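Local coordinates for protein reducing end xylose-releasing exo-oligoxylanase (Bacillus halodurans, PDB 1WU4) that hydrolyses xylooligosaccharides of three or more units, releasing xylose from the reducing end with inversion of anomeric configuration, at residues L65-M77 and F88-Y100. The protein carries 1 engineered substitution. Sequence-based numbering, arbitrary orientation.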
loop_
_atom_site.group_PDB
_atom_site.type_symbol
_atom_site.label_atom_id
_atom_site.label_comp_id
_atom_site.label_asym_id
_atom_site.label_seq_id
_atom_site.Cartn_x
_atom_site.Cartn_y
_atom_site.Cartn_z
ATOM N N LEU A 65 0.332 -17.149 9.527
ATOM C CA LEU A 65 -0.815 -17.535 10.338
ATOM C C LEU A 65 -1.250 -16.461 11.330
ATOM O O LEU A 65 -1.540 -16.749 12.490
ATOM C CB LEU A 65 -0.520 -18.840 11.083
ATOM C CG LEU A 65 -0.267 -20.065 10.198
ATOM C CD1 LEU A 65 -0.029 -21.286 11.075
ATOM C CD2 LEU A 65 -1.458 -20.292 9.277
ATOM N N ASP A 66 -1.286 -15.217 10.868
ATOM C CA ASP A 66 -1.718 -14.117 11.713
ATOM C C ASP A 66 -2.474 -13.083 10.885
ATOM O O ASP A 66 -2.564 -13.196 9.659
ATOM C CB ASP A 66 -0.521 -13.478 12.440
ATOM C CG ASP A 66 0.443 -12.768 11.503
ATOM O OD1 ASP A 66 0.321 -12.915 10.270
ATOM O OD2 ASP A 66 1.342 -12.061 12.013
ATOM N N VAL A 67 -3.043 -12.100 11.569
ATOM C CA VAL A 67 -3.803 -11.034 10.928
ATOM C C VAL A 67 -3.011 -9.756 11.163
ATOM O O VAL A 67 -2.727 -9.398 12.306
ATOM C CB VAL A 67 -5.209 -10.910 11.557
ATOM C CG1 VAL A 67 -5.985 -9.785 10.896
ATOM C CG2 VAL A 67 -5.962 -12.230 11.415
ATOM N N ARG A 68 -2.647 -9.073 10.085
ATOM C CA ARG A 68 -1.850 -7.859 10.195
ATOM C C ARG A 68 -2.589 -6.608 9.758
ATOM O O ARG A 68 -3.465 -6.666 8.899
ATOM C CB ARG A 68 -0.567 -8.032 9.382
ATOM C CG ARG A 68 0.187 -9.281 9.798
ATOM C CD ARG A 68 1.509 -9.467 9.087
ATOM N NE ARG A 68 2.229 -10.587 9.685
ATOM C CZ ARG A 68 3.509 -10.868 9.467
ATOM N NH1 ARG A 68 4.231 -10.110 8.654
ATOM N NH2 ARG A 68 4.070 -11.900 10.082
ATOM N N THR A 69 -2.240 -5.471 10.358
ATOM C CA THR A 69 -2.903 -4.226 9.992
ATOM C C THR A 69 -2.650 -3.905 8.522
ATOM O O THR A 69 -3.472 -3.269 7.873
ATOM C CB THR A 69 -2.462 -3.048 10.897
ATOM O OG1 THR A 69 -1.033 -2.981 10.958
ATOM C CG2 THR A 69 -3.020 -3.237 12.302
ATOM N N GLU A 70 -1.518 -4.363 7.999
ATOM C CA GLU A 70 -1.202 -4.162 6.587
ATOM C C GLU A 70 -2.309 -4.818 5.755
ATOM O O GLU A 70 -2.874 -4.204 4.849
ATOM C CB GLU A 70 0.142 -4.819 6.260
ATOM C CG GLU A 70 0.450 -4.958 4.773
ATOM C CD GLU A 70 1.538 -5.985 4.504
ATOM O OE1 GLU A 70 1.348 -7.164 4.875
ATOM O OE2 GLU A 70 2.579 -5.618 3.925
ATOM N N GLY A 71 -2.621 -6.071 6.083
ATOM C CA GLY A 71 -3.645 -6.806 5.358
ATOM C C GLY A 71 -5.061 -6.310 5.589
ATOM O O GLY A 71 -5.869 -6.259 4.661
ATOM N N MET A 72 -5.375 -5.955 6.830
ATOM C CA MET A 72 -6.706 -5.457 7.137
ATOM C C MET A 72 -6.946 -4.123 6.433
ATOM O O MET A 72 -8.014 -3.907 5.859
ATOM C CB MET A 72 -6.884 -5.308 8.652
ATOM C CG MET A 72 -6.812 -6.638 9.400
ATOM S SD MET A 72 -8.106 -7.801 8.885
ATOM C CE MET A 72 -9.308 -7.564 10.212
ATOM N N SER A 73 -5.955 -3.232 6.468
ATOM C CA SER A 73 -6.106 -1.940 5.808
ATOM C C SER A 73 -6.179 -2.134 4.289
ATOM O O SER A 73 -6.937 -1.444 3.607
ATOM C CB SER A 73 -4.959 -0.992 6.194
ATOM O OG SER A 73 -3.703 -1.447 5.728
ATOM N N TYR A 74 -5.402 -3.078 3.764
ATOM C CA TYR A 74 -5.444 -3.374 2.333
ATOM C C TYR A 74 -6.844 -3.877 1.987
ATOM O O TYR A 74 -7.437 -3.464 0.991
ATOM C CB TYR A 74 -4.451 -4.480 1.956
ATOM C CG TYR A 74 -2.995 -4.084 1.810
ATOM C CD1 TYR A 74 -2.584 -2.750 1.845
ATOM C CD2 TYR A 74 -2.024 -5.066 1.615
ATOM C CE1 TYR A 74 -1.230 -2.411 1.689
ATOM C CE2 TYR A 74 -0.682 -4.739 1.457
ATOM C CZ TYR A 74 -0.290 -3.415 1.495
ATOM O OH TYR A 74 1.047 -3.112 1.339
ATOM N N GLY A 75 -7.352 -4.791 2.815
ATOM C CA GLY A 75 -8.671 -5.362 2.593
ATOM C C GLY A 75 -9.764 -4.317 2.556
ATOM O O GLY A 75 -10.675 -4.383 1.732
ATOM N N MET A 76 -9.685 -3.353 3.465
ATOM C CA MET A 76 -10.667 -2.282 3.500
ATOM C C MET A 76 -10.552 -1.437 2.231
ATOM O O MET A 76 -11.560 -1.067 1.638
ATOM C CB MET A 76 -10.467 -1.426 4.753
ATOM C CG MET A 76 -11.017 -2.096 6.005
ATOM S SD MET A 76 -10.453 -1.353 7.541
ATOM C CE MET A 76 -11.123 0.300 7.392
ATOM N N MET A 77 -9.328 -1.147 1.800
ATOM C CA MET A 77 -9.151 -0.363 0.583
ATOM C C MET A 77 -9.719 -1.125 -0.617
ATOM O O MET A 77 -10.396 -0.547 -1.467
ATOM C CB MET A 77 -7.671 -0.047 0.349
ATOM C CG MET A 77 -7.411 0.815 -0.888
ATOM S SD MET A 77 -8.295 2.392 -0.879
ATOM C CE MET A 77 -7.187 3.387 0.110
ATOM N N PHE A 88 -16.179 -4.465 3.848
ATOM C CA PHE A 88 -15.460 -3.365 4.478
ATOM C C PHE A 88 -15.764 -3.312 5.972
ATOM O O PHE A 88 -14.855 -3.273 6.801
ATOM C CB PHE A 88 -15.876 -2.038 3.837
ATOM C CG PHE A 88 -15.086 -0.852 4.318
ATOM C CD1 PHE A 88 -14.029 -0.353 3.559
ATOM C CD2 PHE A 88 -15.397 -0.231 5.523
ATOM C CE1 PHE A 88 -13.297 0.751 3.993
ATOM C CE2 PHE A 88 -14.669 0.874 5.968
ATOM C CZ PHE A 88 -13.616 1.367 5.199
ATOM N N ASP A 89 -17.052 -3.306 6.305
ATOM C CA ASP A 89 -17.490 -3.236 7.697
ATOM C C ASP A 89 -17.068 -4.442 8.530
ATOM O O ASP A 89 -16.728 -4.297 9.702
ATOM C CB ASP A 89 -19.009 -3.055 7.757
ATOM C CG ASP A 89 -19.444 -1.660 7.349
ATOM O OD1 ASP A 89 -20.663 -1.431 7.188
ATOM O OD2 ASP A 89 -18.564 -0.782 7.196
ATOM N N ARG A 90 -17.093 -5.630 7.934
ATOM C CA ARG A 90 -16.682 -6.827 8.656
ATOM C C ARG A 90 -15.213 -6.708 9.065
ATOM O O ARG A 90 -14.844 -7.019 10.198
ATOM C CB ARG A 90 -16.879 -8.073 7.786
ATOM C CG ARG A 90 -18.312 -8.603 7.745
ATOM C CD ARG A 90 -18.430 -9.740 6.737
ATOM N NE ARG A 90 -19.764 -10.337 6.695
ATOM C CZ ARG A 90 -20.208 -11.249 7.556
ATOM N NH1 ARG A 90 -19.427 -11.680 8.537
ATOM N NH2 ARG A 90 -21.435 -11.737 7.427
ATOM N N ILE A 91 -14.378 -6.244 8.139
ATOM C CA ILE A 91 -12.950 -6.089 8.399
ATOM C C ILE A 91 -12.668 -4.967 9.401
ATOM O O ILE A 91 -11.894 -5.144 10.345
ATOM C CB ILE A 91 -12.182 -5.795 7.087
ATOM C CG1 ILE A 91 -12.297 -6.992 6.137
ATOM C CG2 ILE A 91 -10.719 -5.493 7.392
ATOM C CD1 ILE A 91 -11.737 -6.731 4.748
ATOM N N TRP A 92 -13.293 -3.813 9.194
ATOM C CA TRP A 92 -13.093 -2.673 10.081
ATOM C C TRP A 92 -13.576 -3.006 11.495
ATOM O O TRP A 92 -12.954 -2.618 12.481
ATOM C CB TRP A 92 -13.839 -1.457 9.524
ATOM C CG TRP A 92 -13.751 -0.214 10.361
ATOM C CD1 TRP A 92 -14.793 0.587 10.729
ATOM C CD2 TRP A 92 -12.567 0.394 10.905
ATOM N NE1 TRP A 92 -14.336 1.654 11.464
ATOM C CE2 TRP A 92 -12.975 1.562 11.587
ATOM C CE3 TRP A 92 -11.203 0.068 10.881
ATOM C CZ2 TRP A 92 -12.071 2.407 12.242
ATOM C CZ3 TRP A 92 -10.302 0.912 11.534
ATOM C CH2 TRP A 92 -10.744 2.067 12.205
ATOM N N ASN A 93 -14.682 -3.739 11.589
ATOM C CA ASN A 93 -15.218 -4.121 12.889
ATOM C C ASN A 93 -14.218 -5.015 13.629
ATOM O O ASN A 93 -13.961 -4.817 14.817
ATOM C CB ASN A 93 -16.559 -4.842 12.711
ATOM C CG ASN A 93 -17.283 -5.056 14.025
ATOM O OD1 ASN A 93 -17.319 -4.169 14.880
ATOM N ND2 ASN A 93 -17.879 -6.232 14.188
ATOM N N TRP A 94 -13.645 -5.988 12.923
ATOM C CA TRP A 94 -12.668 -6.893 13.525
ATOM C C TRP A 94 -11.455 -6.085 13.977
ATOM O O TRP A 94 -10.908 -6.302 15.059
ATOM C CB TRP A 94 -12.220 -7.943 12.503
ATOM C CG TRP A 94 -11.607 -9.192 13.091
ATOM C CD1 TRP A 94 -12.243 -10.382 13.321
ATOM C CD2 TRP A 94 -10.238 -9.392 13.478
ATOM N NE1 TRP A 94 -11.358 -11.307 13.816
ATOM C CE2 TRP A 94 -10.121 -10.729 13.924
ATOM C CE3 TRP A 94 -9.098 -8.572 13.491
ATOM C CZ2 TRP A 94 -8.910 -11.267 14.376
ATOM C CZ3 TRP A 94 -7.891 -9.110 13.941
ATOM C CH2 TRP A 94 -7.810 -10.448 14.377
ATOM N N THR A 95 -11.038 -5.152 13.126
ATOM C CA THR A 95 -9.893 -4.296 13.402
ATOM C C THR A 95 -10.075 -3.483 14.681
ATOM O O THR A 95 -9.194 -3.455 15.541
ATOM C CB THR A 95 -9.649 -3.335 12.221
ATOM O OG1 THR A 95 -9.389 -4.097 11.037
ATOM C CG2 THR A 95 -8.463 -2.426 12.503
ATOM N N MET A 96 -11.215 -2.815 14.802
ATOM C CA MET A 96 -11.485 -2.006 15.983
ATOM C C MET A 96 -11.660 -2.847 17.241
ATOM O O MET A 96 -11.254 -2.444 18.329
ATOM C CB MET A 96 -12.734 -1.152 15.759
ATOM C CG MET A 96 -12.486 0.106 14.938
ATOM S SD MET A 96 -11.248 1.175 15.706
ATOM C CE MET A 96 -11.994 1.457 17.296
ATOM N N LYS A 97 -12.251 -4.022 17.086
ATOM C CA LYS A 97 -12.490 -4.903 18.218
ATOM C C LYS A 97 -11.228 -5.566 18.767
ATOM O O LYS A 97 -11.019 -5.611 19.980
ATOM C CB LYS A 97 -13.496 -5.981 17.810
ATOM C CG LYS A 97 -13.927 -6.907 18.934
ATOM C CD LYS A 97 -14.845 -8.007 18.413
ATOM C CE LYS A 97 -16.058 -7.434 17.689
ATOM N NZ LYS A 97 -16.884 -6.552 18.562
ATOM N N ASN A 98 -10.375 -6.057 17.875
ATOM C CA ASN A 98 -9.173 -6.777 18.284
ATOM C C ASN A 98 -7.818 -6.094 18.134
ATOM O O ASN A 98 -6.871 -6.454 18.831
ATOM C CB ASN A 98 -9.114 -8.110 17.533
ATOM C CG ASN A 98 -10.357 -8.950 17.732
ATOM O OD1 ASN A 98 -10.978 -9.400 16.767
ATOM N ND2 ASN A 98 -10.725 -9.171 18.986
ATOM N N MET A 99 -7.711 -5.121 17.238
ATOM C CA MET A 99 -6.424 -4.479 17.009
ATOM C C MET A 99 -6.240 -3.096 17.624
ATOM O O MET A 99 -5.132 -2.747 18.027
ATOM C CB MET A 99 -6.150 -4.430 15.501
ATOM C CG MET A 99 -6.403 -5.769 14.810
ATOM S SD MET A 99 -6.024 -5.795 13.043
ATOM C CE MET A 99 -4.431 -6.604 13.064
ATOM N N TYR A 100 -7.309 -2.314 17.704
ATOM C CA TYR A 100 -7.201 -0.973 18.273
ATOM C C TYR A 100 -6.733 -1.041 19.723
ATOM O O TYR A 100 -7.280 -1.794 20.530
ATOM C CB TYR A 100 -8.539 -0.240 18.205
ATOM C CG TYR A 100 -8.454 1.173 18.730
ATOM C CD1 TYR A 100 -7.784 2.165 18.012
ATOM C CD2 TYR A 100 -9.007 1.511 19.963
ATOM C CE1 TYR A 100 -7.669 3.460 18.511
ATOM C CE2 TYR A 100 -8.896 2.801 20.471
ATOM C CZ TYR A 100 -8.227 3.769 19.740
ATOM O OH TYR A 100 -8.118 5.043 20.244
#
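Met72 and Met76 of helix 69-77 pack against Phe88, Ile91, Trp94 and Thr95 of helix 88-99 in a buried, largely apolar contact between two consecutive helices of the barrel, with no hydrogen bond crossing it. Met72 is a knob in a hole formed by Ile91, Trp94, Thr95 and Met99. Its flexible, unbranched chain can curl to fit, bending at chi2 (-61°) and chi3 (-99°), which carries CE to 3.4 Å from Trp94 CE3, oblique to the indole. The hydroxyl of Thr95 gives its proton to its own helix, OG1 to Ile91 O at 2.8 Å, and can therefore line an apolar hole.

The segment axes approach to 9.0 Å and run nearly antiparallel, at 153°, as expected of an up-and-down helical hairpin in the (alpha/alpha)6 barrel of glycoside hydrolase family 8. Close approach is helped by Gly75, where a CB would collide with Ile91 CD1. Beta-branched Ile91 serves both sides: CD1 lies against Gly75, while CG2 meets Met72 and, at 3.7 Å, Met76 CG. Met76, one turn beyond Met72, lays CG over a face of the Phe88 ring, 4.3 Å from its centroid, while SD stands farther above the same ring in a Met-aromatic contact. A bend at chi3 brings its CE between Phe88 CZ and Trp92 CE3, each 3.5 Å away.

At the N-terminal end of helix 69-77, Val67 meets the Trp94 indole obliquely, with CG1 3.7 Å from CZ3. Replacing Trp94 by an alanine would probably open a gap beside Val67 and leave the Met72 methyl less firmly held. Met99 packs CE against the strand-to-helix backbone, 3.4 Å from Val67 O, and against Thr69 CG2; the next residue, Glu70, is the probable proton donor, salt-bridged to Arg266.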